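Local coordinates for glutamine amidotransferase domain-containing protein (Streptococcus mutans, PDB 3L7N), which probably hydrolyses glutamine and passes the released ammonia to an acceptor, as glutamine amidotransferases of its class do, though its own acceptor substrate is not established, at residues S108-I113 with E204-T209; L137-W142 with F176-E181; H141-M146 with Q160-Q165. All blocks are in the same frame, centred on the assembly; numbering follows the deposited sequence.

Contact 1: residues S108-I113 with E204-T209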
loop_
_atom_site.group_PDB
_atom_site.type_symbol
_atom_site.label_atom_id
_atom_site.label_comp_id
_atom_site.label_asym_id
_atom_site.label_seq_id
_atom_site.Cartn_x
_atom_site.Cartn_y
_atom_site.Cartn_z
ATOM N N SER A 108 -9.411 6.911 -9.353
ATOM C CA SER A 108 -9.249 8.039 -8.424
ATOM C C SER A 108 -9.746 9.309 -9.120
ATOM O O SER A 108 -9.565 9.446 -10.303
ATOM C CB SER A 108 -7.779 8.186 -8.053
ATOM O OG SER A 108 -7.597 9.055 -6.947
ATOM N N PRO A 109 -10.438 10.226 -8.370
ATOM C CA PRO A 109 -10.760 11.548 -8.949
ATOM C C PRO A 109 -9.557 12.114 -9.692
ATOM O O PRO A 109 -9.636 12.395 -10.888
ATOM C CB PRO A 109 -11.067 12.434 -7.690
ATOM C CG PRO A 109 -11.359 11.478 -6.572
ATOM C CD PRO A 109 -11.111 10.025 -7.083
ATOM N N LYS A 110 -8.440 12.267 -8.974
ATOM C CA LYS A 110 -7.179 12.665 -9.595
ATOM C C LYS A 110 -6.038 11.581 -9.411
ATOM O O LYS A 110 -5.860 10.989 -8.292
ATOM C CB LYS A 110 -6.754 14.047 -9.073
ATOM C CG LYS A 110 -7.460 15.246 -9.821
ATOM C CD LYS A 110 -7.544 14.986 -11.431
ATOM C CE LYS A 110 -7.742 16.339 -12.284
ATOM N NZ LYS A 110 -6.451 16.748 -13.056
ATOM N N LYS A 111 -5.306 11.305 -10.481
ATOM C CA LYS A 111 -4.088 10.492 -10.355
ATOM C C LYS A 111 -2.958 11.236 -9.672
ATOM O O LYS A 111 -2.855 12.439 -9.772
ATOM C CB LYS A 111 -3.674 9.914 -11.689
ATOM C CG LYS A 111 -2.482 10.512 -12.325
ATOM C CD LYS A 111 -2.449 10.024 -13.790
ATOM C CE LYS A 111 -1.179 9.271 -14.086
ATOM N NZ LYS A 111 -1.375 8.216 -15.172
ATOM N N GLU A 112 -2.175 10.524 -8.887
ATOM C CA GLU A 112 -1.217 11.172 -7.988
ATOM C C GLU A 112 0.135 10.430 -7.985
ATOM O O GLU A 112 0.204 9.217 -7.747
ATOM C CB GLU A 112 -1.767 11.259 -6.575
ATOM C CG GLU A 112 -3.012 12.073 -6.415
ATOM C CD GLU A 112 -3.606 11.953 -4.977
ATOM O OE1 GLU A 112 -3.867 13.020 -4.303
ATOM O OE2 GLU A 112 -3.727 10.805 -4.486
ATOM N N ILE A 113 1.197 11.176 -8.234
ATOM C CA ILE A 113 2.533 10.625 -8.402
ATOM C C ILE A 113 3.502 11.632 -7.821
ATOM O O ILE A 113 3.791 12.614 -8.437
ATOM C CB ILE A 113 2.867 10.453 -9.906
ATOM C CG1 ILE A 113 1.956 9.406 -10.557
ATOM C CG2 ILE A 113 4.293 10.144 -10.076
ATOM C CD1 ILE A 113 2.404 8.979 -11.921
ATOM N N GLU A 204 -0.617 17.501 -15.898
ATOM C CA GLU A 204 -1.395 17.004 -14.764
ATOM C C GLU A 204 -1.135 17.739 -13.420
ATOM O O GLU A 204 -0.021 18.243 -13.159
ATOM C CB GLU A 204 -1.230 15.488 -14.618
ATOM C CG GLU A 204 -2.428 14.810 -13.968
ATOM C CD GLU A 204 -3.291 14.092 -14.949
ATOM O OE1 GLU A 204 -2.745 13.576 -15.962
ATOM O OE2 GLU A 204 -4.516 14.001 -14.699
ATOM N N THR A 205 -2.174 17.776 -12.584
ATOM C CA THR A 205 -2.193 18.577 -11.357
ATOM C C THR A 205 -1.247 18.009 -10.351
ATOM O O THR A 205 -0.585 18.755 -9.589
ATOM C CB THR A 205 -3.594 18.536 -10.713
ATOM O OG1 THR A 205 -4.597 18.344 -11.732
ATOM C CG2 THR A 205 -3.872 19.824 -9.870
ATOM N N TYR A 206 -1.239 16.672 -10.271
ATOM C CA TYR A 206 -0.709 15.965 -9.117
ATOM C C TYR A 206 0.366 14.981 -9.489
ATOM O O TYR A 206 0.571 14.004 -8.804
ATOM C CB TYR A 206 -1.815 15.280 -8.391
ATOM C CG TYR A 206 -2.671 16.234 -7.647
ATOM C CD1 TYR A 206 -2.097 17.153 -6.742
ATOM C CD2 TYR A 206 -4.076 16.277 -7.855
ATOM C CE1 TYR A 206 -2.887 18.085 -6.046
ATOM C CE2 TYR A 206 -4.876 17.202 -7.165
ATOM C CZ TYR A 206 -4.262 18.111 -6.248
ATOM O OH TYR A 206 -5.019 19.027 -5.537
ATOM N N VAL A 207 1.083 15.282 -10.560
ATOM C CA VAL A 207 2.248 14.547 -10.950
ATOM C C VAL A 207 3.493 15.455 -10.814
ATOM O O VAL A 207 3.554 16.559 -11.413
ATOM C CB VAL A 207 2.124 14.090 -12.393
ATOM C CG1 VAL A 207 3.374 13.429 -12.838
ATOM C CG2 VAL A 207 0.920 13.171 -12.568
ATOM N N GLN A 208 4.460 15.021 -10.016
ATOM C CA GLN A 208 5.694 15.787 -9.843
ATOM C C GLN A 208 6.776 15.402 -10.890
ATOM O O GLN A 208 6.522 14.599 -11.788
ATOM C CB GLN A 208 6.219 15.658 -8.429
ATOM C CG GLN A 208 5.378 16.347 -7.424
ATOM C CD GLN A 208 5.867 16.142 -6.076
ATOM O OE1 GLN A 208 6.781 15.367 -5.847
ATOM N NE2 GLN A 208 5.305 16.831 -5.158
ATOM N N THR A 209 7.938 16.075 -10.824
ATOM C CA THR A 209 9.064 15.799 -11.756
ATOM C C THR A 209 10.028 14.769 -11.124
ATOM O O THR A 209 10.150 14.684 -9.847
ATOM C CB THR A 209 9.863 17.101 -12.093
ATOM O OG1 THR A 209 10.718 17.442 -10.990
ATOM C CG2 THR A 209 8.926 18.233 -12.337
#

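Contact 2: residues L137-W142 with F176-E181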
loop_
_atom_site.group_PDB
_atom_site.type_symbol
_atom_site.label_atom_id
_atom_site.label_comp_id
_atom_site.label_asym_id
_atom_site.label_seq_id
_atom_site.Cartn_x
_atom_site.Cartn_y
_atom_site.Cartn_z
ATOM N N LEU A 137 0.289 15.412 6.573
ATOM C CA LEU A 137 1.606 14.807 6.446
ATOM C C LEU A 137 1.948 14.649 5.017
ATOM O O LEU A 137 1.135 14.220 4.231
ATOM C CB LEU A 137 1.612 13.459 7.098
ATOM C CG LEU A 137 2.944 12.728 7.186
ATOM C CD1 LEU A 137 4.039 13.596 7.922
ATOM C CD2 LEU A 137 2.701 11.436 7.908
ATOM N N LEU A 138 3.154 15.000 4.653
ATOM C CA LEU A 138 3.574 14.747 3.306
ATOM C C LEU A 138 4.025 13.225 3.130
ATOM O O LEU A 138 4.868 12.702 3.916
ATOM C CB LEU A 138 4.657 15.742 2.873
ATOM C CG LEU A 138 4.288 16.417 1.539
ATOM C CD1 LEU A 138 3.375 17.598 1.735
ATOM C CD2 LEU A 138 5.435 16.830 0.867
ATOM N N VAL A 139 3.334 12.506 2.229
ATOM C CA VAL A 139 3.622 11.098 1.981
ATOM C C VAL A 139 3.706 10.849 0.506
ATOM O O VAL A 139 3.339 11.743 -0.320
ATOM C CB VAL A 139 2.528 10.115 2.622
ATOM C CG1 VAL A 139 2.395 10.341 4.121
ATOM C CG2 VAL A 139 1.186 10.195 1.883
ATOM N N GLY A 140 4.189 9.655 0.125
ATOM C CA GLY A 140 4.351 9.313 -1.303
ATOM C C GLY A 140 3.052 8.840 -1.976
ATOM O O GLY A 140 2.152 8.361 -1.313
ATOM N N HIS A 141 2.974 8.977 -3.289
ATOM C CA HIS A 141 1.797 8.560 -4.028
ATOM C C HIS A 141 2.241 8.055 -5.326
ATOM O O HIS A 141 3.153 8.627 -5.926
ATOM C CB HIS A 141 0.828 9.757 -4.272
ATOM C CG HIS A 141 0.281 10.335 -3.032
ATOM N ND1 HIS A 141 0.961 11.283 -2.297
ATOM C CD2 HIS A 141 -0.823 10.029 -2.327
ATOM C CE1 HIS A 141 0.300 11.528 -1.179
ATOM N NE2 HIS A 141 -0.791 10.778 -1.173
ATOM N N TRP A 142 1.586 6.985 -5.814
ATOM C CA TRP A 142 1.807 6.514 -7.181
ATOM C C TRP A 142 0.624 5.701 -7.774
ATOM O O TRP A 142 0.801 4.549 -8.122
ATOM C CB TRP A 142 3.091 5.697 -7.271
ATOM C CG TRP A 142 3.748 5.806 -8.585
ATOM C CD1 TRP A 142 3.299 5.295 -9.778
ATOM C CD2 TRP A 142 5.000 6.477 -8.875
ATOM N NE1 TRP A 142 4.185 5.638 -10.806
ATOM C CE2 TRP A 142 5.231 6.356 -10.274
ATOM C CE3 TRP A 142 5.952 7.145 -8.085
ATOM C CZ2 TRP A 142 6.384 6.848 -10.885
ATOM C CZ3 TRP A 142 7.063 7.676 -8.699
ATOM C CH2 TRP A 142 7.276 7.520 -10.091
ATOM N N PHE A 176 -3.298 1.114 2.825
ATOM C CA PHE A 176 -2.744 2.419 2.467
ATOM C C PHE A 176 -2.744 2.504 0.987
ATOM O O PHE A 176 -2.107 1.679 0.310
ATOM C CB PHE A 176 -1.301 2.558 2.986
ATOM C CG PHE A 176 -1.198 2.662 4.491
ATOM C CD1 PHE A 176 -0.893 3.855 5.088
ATOM C CD2 PHE A 176 -1.409 1.570 5.296
ATOM C CE1 PHE A 176 -0.770 3.954 6.551
ATOM C CE2 PHE A 176 -1.304 1.660 6.724
ATOM C CZ PHE A 176 -0.994 2.851 7.328
ATOM N N GLN A 177 -3.487 3.430 0.441
ATOM C CA GLN A 177 -3.408 3.652 -0.976
ATOM C C GLN A 177 -2.097 4.391 -1.318
ATOM O O GLN A 177 -1.508 4.204 -2.404
ATOM C CB GLN A 177 -4.618 4.438 -1.454
ATOM C CG GLN A 177 -4.604 4.794 -2.947
ATOM C CD GLN A 177 -4.396 3.595 -3.850
ATOM O OE1 GLN A 177 -3.368 3.505 -4.564
ATOM N NE2 GLN A 177 -5.389 2.675 -3.879
ATOM N N CYS A 178 -1.626 5.163 -0.364
ATOM C CA CYS A 178 -0.469 5.962 -0.535
ATOM C C CYS A 178 0.834 5.146 -0.038
ATOM O O CYS A 178 0.711 4.070 0.693
ATOM C CB CYS A 178 -0.656 7.269 0.296
ATOM S SG CYS A 178 -1.097 6.989 2.033
ATOM N N HIS A 179 2.019 5.670 -0.358
ATOM C CA HIS A 179 3.244 5.002 -0.030
ATOM C C HIS A 179 4.067 5.809 1.042
ATOM O O HIS A 179 4.753 6.733 0.701
ATOM C CB HIS A 179 4.069 4.876 -1.296
ATOM C CG HIS A 179 3.424 4.049 -2.366
ATOM N ND1 HIS A 179 3.616 2.690 -2.472
ATOM C CD2 HIS A 179 2.665 4.400 -3.431
ATOM C CE1 HIS A 179 2.978 2.236 -3.542
ATOM N NE2 HIS A 179 2.396 3.250 -4.143
ATOM N N LEU A 180 4.057 5.399 2.276
ATOM C CA LEU A 180 4.964 6.004 3.250
ATOM C C LEU A 180 6.316 5.291 3.288
ATOM O O LEU A 180 7.238 5.707 4.026
ATOM C CB LEU A 180 4.365 5.948 4.631
ATOM C CG LEU A 180 3.207 6.877 4.890
ATOM C CD1 LEU A 180 1.991 6.539 4.023
ATOM C CD2 LEU A 180 2.844 6.841 6.394
ATOM N N GLU A 181 6.419 4.195 2.541
ATOM C CA GLU A 181 7.537 3.259 2.640
ATOM C C GLU A 181 8.675 3.664 1.668
ATOM O O GLU A 181 9.736 2.985 1.608
ATOM C CB GLU A 181 7.046 1.810 2.298
ATOM C CG GLU A 181 7.011 1.486 0.784
ATOM C CD GLU A 181 5.719 1.850 0.116
ATOM O OE1 GLU A 181 4.765 2.338 0.796
ATOM O OE2 GLU A 181 5.637 1.649 -1.101
HETATM O O HOH W 1 -0.558 5.795 -4.202
#

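Contact 3: residues H141-M146 with Q160-Q165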
loop_
_atom_site.group_PDB
_atom_site.type_symbol
_atom_site.label_atom_id
_atom_site.label_comp_id
_atom_site.label_asym_id
_atom_site.label_seq_id
_atom_site.Cartn_x
_atom_site.Cartn_y
_atom_site.Cartn_z
ATOM N N HIS A 141 2.974 8.977 -3.289
ATOM C CA HIS A 141 1.797 8.560 -4.028
ATOM C C HIS A 141 2.241 8.055 -5.326
ATOM O O HIS A 141 3.153 8.627 -5.926
ATOM C CB HIS A 141 0.828 9.757 -4.272
ATOM C CG HIS A 141 0.281 10.335 -3.032
ATOM N ND1 HIS A 141 0.961 11.283 -2.297
ATOM C CD2 HIS A 141 -0.823 10.029 -2.327
ATOM C CE1 HIS A 141 0.300 11.528 -1.179
ATOM N NE2 HIS A 141 -0.791 10.778 -1.173
ATOM N N TRP A 142 1.586 6.985 -5.814
ATOM C CA TRP A 142 1.807 6.514 -7.181
ATOM C C TRP A 142 0.624 5.701 -7.774
ATOM O O TRP A 142 0.801 4.549 -8.122
ATOM C CB TRP A 142 3.091 5.697 -7.271
ATOM C CG TRP A 142 3.748 5.806 -8.585
ATOM C CD1 TRP A 142 3.299 5.295 -9.778
ATOM C CD2 TRP A 142 5.000 6.477 -8.875
ATOM N NE1 TRP A 142 4.185 5.638 -10.806
ATOM C CE2 TRP A 142 5.231 6.356 -10.274
ATOM C CE3 TRP A 142 5.952 7.145 -8.085
ATOM C CZ2 TRP A 142 6.384 6.848 -10.885
ATOM C CZ3 TRP A 142 7.063 7.676 -8.699
ATOM C CH2 TRP A 142 7.276 7.520 -10.091
ATOM N N HIS A 143 -0.535 6.345 -7.996
ATOM C CA HIS A 143 -1.725 5.589 -8.453
ATOM C C HIS A 143 -2.581 6.281 -9.446
ATOM O O HIS A 143 -2.495 7.463 -9.637
ATOM C CB HIS A 143 -2.583 5.227 -7.301
ATOM C CG HIS A 143 -3.224 6.397 -6.655
ATOM N ND1 HIS A 143 -2.497 7.394 -6.045
ATOM C CD2 HIS A 143 -4.523 6.741 -6.519
ATOM C CE1 HIS A 143 -3.318 8.286 -5.525
ATOM N NE2 HIS A 143 -4.556 7.909 -5.791
ATOM N N GLY A 144 -3.463 5.503 -10.042
ATOM C CA GLY A 144 -4.500 6.007 -10.887
ATOM C C GLY A 144 -5.835 5.544 -10.376
ATOM O O GLY A 144 -6.862 6.153 -10.679
ATOM N N ASP A 145 -5.817 4.473 -9.553
ATOM C CA ASP A 145 -7.036 3.896 -8.977
ATOM C C ASP A 145 -7.036 4.023 -7.442
ATOM O O ASP A 145 -6.121 4.612 -6.865
ATOM C CB ASP A 145 -7.165 2.455 -9.374
ATOM C CG ASP A 145 -7.519 2.288 -10.799
ATOM O OD1 ASP A 145 -7.863 3.279 -11.459
ATOM O OD2 ASP A 145 -7.433 1.162 -11.293
ATOM N N MET A 146 -8.107 3.548 -6.807
ATOM C CA MET A 146 -8.216 3.558 -5.351
ATOM C C MET A 146 -9.173 2.422 -4.876
ATOM O O MET A 146 -9.835 1.784 -5.688
ATOM C CB MET A 146 -8.732 4.902 -4.870
ATOM C CG MET A 146 -10.313 5.125 -5.132
ATOM S SD MET A 146 -10.963 6.757 -4.589
ATOM C CE MET A 146 -12.657 6.532 -4.997
ATOM N N GLN A 160 -6.096 15.692 -1.406
ATOM C CA GLN A 160 -6.885 16.510 -2.367
ATOM C C GLN A 160 -7.287 15.729 -3.642
ATOM O O GLN A 160 -8.399 15.906 -4.175
ATOM C CB GLN A 160 -6.129 17.813 -2.708
ATOM C CG GLN A 160 -5.693 18.641 -1.401
ATOM C CD GLN A 160 -6.934 19.071 -0.554
ATOM O OE1 GLN A 160 -7.578 20.116 -0.855
ATOM N NE2 GLN A 160 -7.353 18.189 0.440
ATOM N N GLY A 161 -6.393 14.859 -4.113
ATOM C CA GLY A 161 -6.622 14.128 -5.364
ATOM C C GLY A 161 -7.473 12.889 -5.168
ATOM O O GLY A 161 -8.131 12.422 -6.128
ATOM N N CYS A 162 -7.512 12.364 -3.923
ATOM C CA CYS A 162 -8.111 11.048 -3.690
ATOM C C CYS A 162 -8.656 10.936 -2.307
ATOM O O CYS A 162 -7.960 11.261 -1.344
ATOM C CB CYS A 162 -7.070 9.933 -3.961
ATOM S SG CYS A 162 -7.507 8.340 -3.438
ATOM N N PRO A 163 -9.950 10.525 -2.196
ATOM C CA PRO A 163 -10.735 10.534 -0.940
ATOM C C PRO A 163 -10.560 9.266 -0.073
ATOM O O PRO A 163 -11.194 9.140 0.976
ATOM C CB PRO A 163 -12.166 10.635 -1.426
ATOM C CG PRO A 163 -12.143 10.080 -2.838
ATOM C CD PRO A 163 -10.802 10.335 -3.392
ATOM N N ARG A 164 -9.680 8.362 -0.487
ATOM C CA ARG A 164 -9.502 7.102 0.223
ATOM C C ARG A 164 -7.961 6.719 0.390
ATOM O O ARG A 164 -7.428 5.901 -0.365
ATOM C CB ARG A 164 -10.263 5.997 -0.536
ATOM C CG ARG A 164 -11.751 6.084 -0.391
ATOM C CD ARG A 164 -12.450 5.236 -1.364
ATOM N NE ARG A 164 -13.857 5.455 -1.245
ATOM C CZ ARG A 164 -14.820 4.762 -1.864
ATOM N NH1 ARG A 164 -14.544 3.711 -2.638
ATOM N NH2 ARG A 164 -16.076 5.119 -1.680
ATOM N N GLN A 165 -7.270 7.364 1.298
ATOM C CA GLN A 165 -5.863 7.195 1.329
ATOM C C GLN A 165 -5.507 6.074 2.280
ATOM O O GLN A 165 -4.650 5.269 1.988
ATOM C CB GLN A 165 -5.138 8.494 1.728
ATOM C CG GLN A 165 -4.971 9.478 0.649
ATOM C CD GLN A 165 -4.275 8.927 -0.585
ATOM O OE1 GLN A 165 -3.805 7.802 -0.592
ATOM N NE2 GLN A 165 -4.226 9.738 -1.660
#

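Contact 1: residues S108-I113 with E204-T209
Lys110 leans across the side of Tyr206 and ends at Thr205, the residue just before it. Its CB lies at the edge of the phenol ring, near the ring plane, 3.7 Å from Tyr206 CD2, and Lys110 CG keeps beside the same atom at 4.0 Å. The chain bends at chi2 (-41°) to pass beside the ring, and again at chi4 next to NZ. Lys110 CE comes 3.8 Å from Thr205 OG1, and NZ finishes the path with a hydrogen bond to that hydroxyl, Lys110 NZ to Thr205 OG1 being 2.8 Å. Glu204 OE2 adds a long salt bridge to Lys110 NZ at 3.7 Å. A lysine suits this exposed position, because its first methylenes pack beside the edge of an aromatic ring while its ammonium reaches polar groups. Thr205 serves twice, its OG1 accepting from the lysine and its methyl CG2 lying over the centre of one Tyr206 face; Tyr116 meets that ring edge-to-face.

Beyond the tyrosine the backbones take over. Ile113 N bonds to Tyr206 O at 3.0 Å, and Gln208 N returns to Ile113 O at 3.0 Å with a nearly straight N-H...O angle of 169°. Ile113 and Val207 also touch through apolar branches; both are buried and both rest on Leu197, and compact beta-branched side chains suit a strand residue meeting a loop across a backbone bridge. Glu112 turns its carboxylate inward, where Ser159 OG binds OE1. The pattern is a single beta bridge, Ile113 with Val207, by which the loop joining helices 197-203 and 210-214 docks on strand 106-113.

Contact 2: residues L137-W142 with F176-E181
Gly140 and His179 form a single antiparallel hydrogen-bonded pair, which ties strand 136-143 to the loop bearing the His-x-Glu sequence expected of a glutamine amidotransferase of this class. His179 N gives a sound bond to Gly140 O at 2.9 Å, whereas Gly140 N to His179 O is weak, bent to 131°. Having no side chain, Gly140 lets the His179 carbonyl lie close beside it. Beside this pair Val139 uses both branches: CG1 meets Leu180 CG at 3.6 Å and CG2 touches Cys178 CB at 3.8 Å, a compact forked residue between two apolar partners.

Further along, Trp142 N approaches the edge of the His179 ring, 3.7 Å from CD2. A water accepts from Trp142 N and donates to Gln177 O, bridging the two backbones where they diverge. Around this shell, Met221 and Leu225 of helix 219-233 cover Leu180, Phe182 stacks on the His179 imidazole, and Val90 packs against both His179 and Glu181. His179 also touches the Gly89-Cys91-Gly93 turn, consistent with a Cys-His-Glu triad. His179 ND1 donates to the syn lone pair of Glu181 OE2 at 2.7 Å, the oxygen lying 17° out of the ring plane.

Contact 3: residues H141-M146 with Q160-Q165
Met146 and Arg164 mark the nearest approach of the backbones, their CA atoms 6.7 Å apart, so side chains rather than main-chain bonds join the two segments. The first segment contains a classic beta bulge, Trp142 and His143 both facing Glu112, and turns a corner at Gly144; the second is the loop between antiparallel strands 154-158 and 166-170 of the amidotransferase sheet.

Met146 provides most of the apolar contact. Its CG stands between the backbone N and the carbonyl carbon (chi1 75°), and the rest of the chain runs extended across the loop. Along that line Met146 CB meets Cys162 SG at 3.9 Å, the thioether SD crosses Pro163 at 3.8 Å from CD, and the methyl CE lies over one face of the Arg164 guanidinium. A long, flexible, unbranched residue is well suited to touching three neighbours in turn. Arg164, itself extended, carries its polar end on to Pro147 O, which NH1 hydrogen-bonds.

His143 points its ring edge at the same cysteine, His143 NE2 standing 3.7 Å from Cys162 CB, and that nitrogen shares a weak hydrogen bond with Ser108 OG. At the other end of the contact, the amide of Gln165 comes to the edge of the His141 ring, NE2 being 3.5 Å from His141 CD2, with the amide and ring planes 71° apart. This is packing; the buried amide nitrogen is satisfied by Ser159 OG and, weakly, by Glu112 OE2. Within the loop, Arg164 N makes only a weak hydrogen bond to Cys162 SG, 3.7 Å long and fairly straight at 164°.

Overall arrangement
All three contacts gather around neighbouring strands of one mixed sheet. Contacts 1 and 3 have centres about 9 Å apart, as do contacts 2 and 3, while contacts 1 and 2 are about 13 Å apart. Contacts 2 and 3 start from the same part of strand 136-143, sharing His141 and Trp142, and both are nested along the chain within the loop closed by contact 1. Glu112 links contacts 1 and 3 through weak hydrogen bonds to Gly161 and Gln165, and Gln177 N reaches Gln165 O between contacts 2 and 3. The set thus runs from the helical C-terminal region at the periphery, through strand 106-113, to the buried loop of the probable active site.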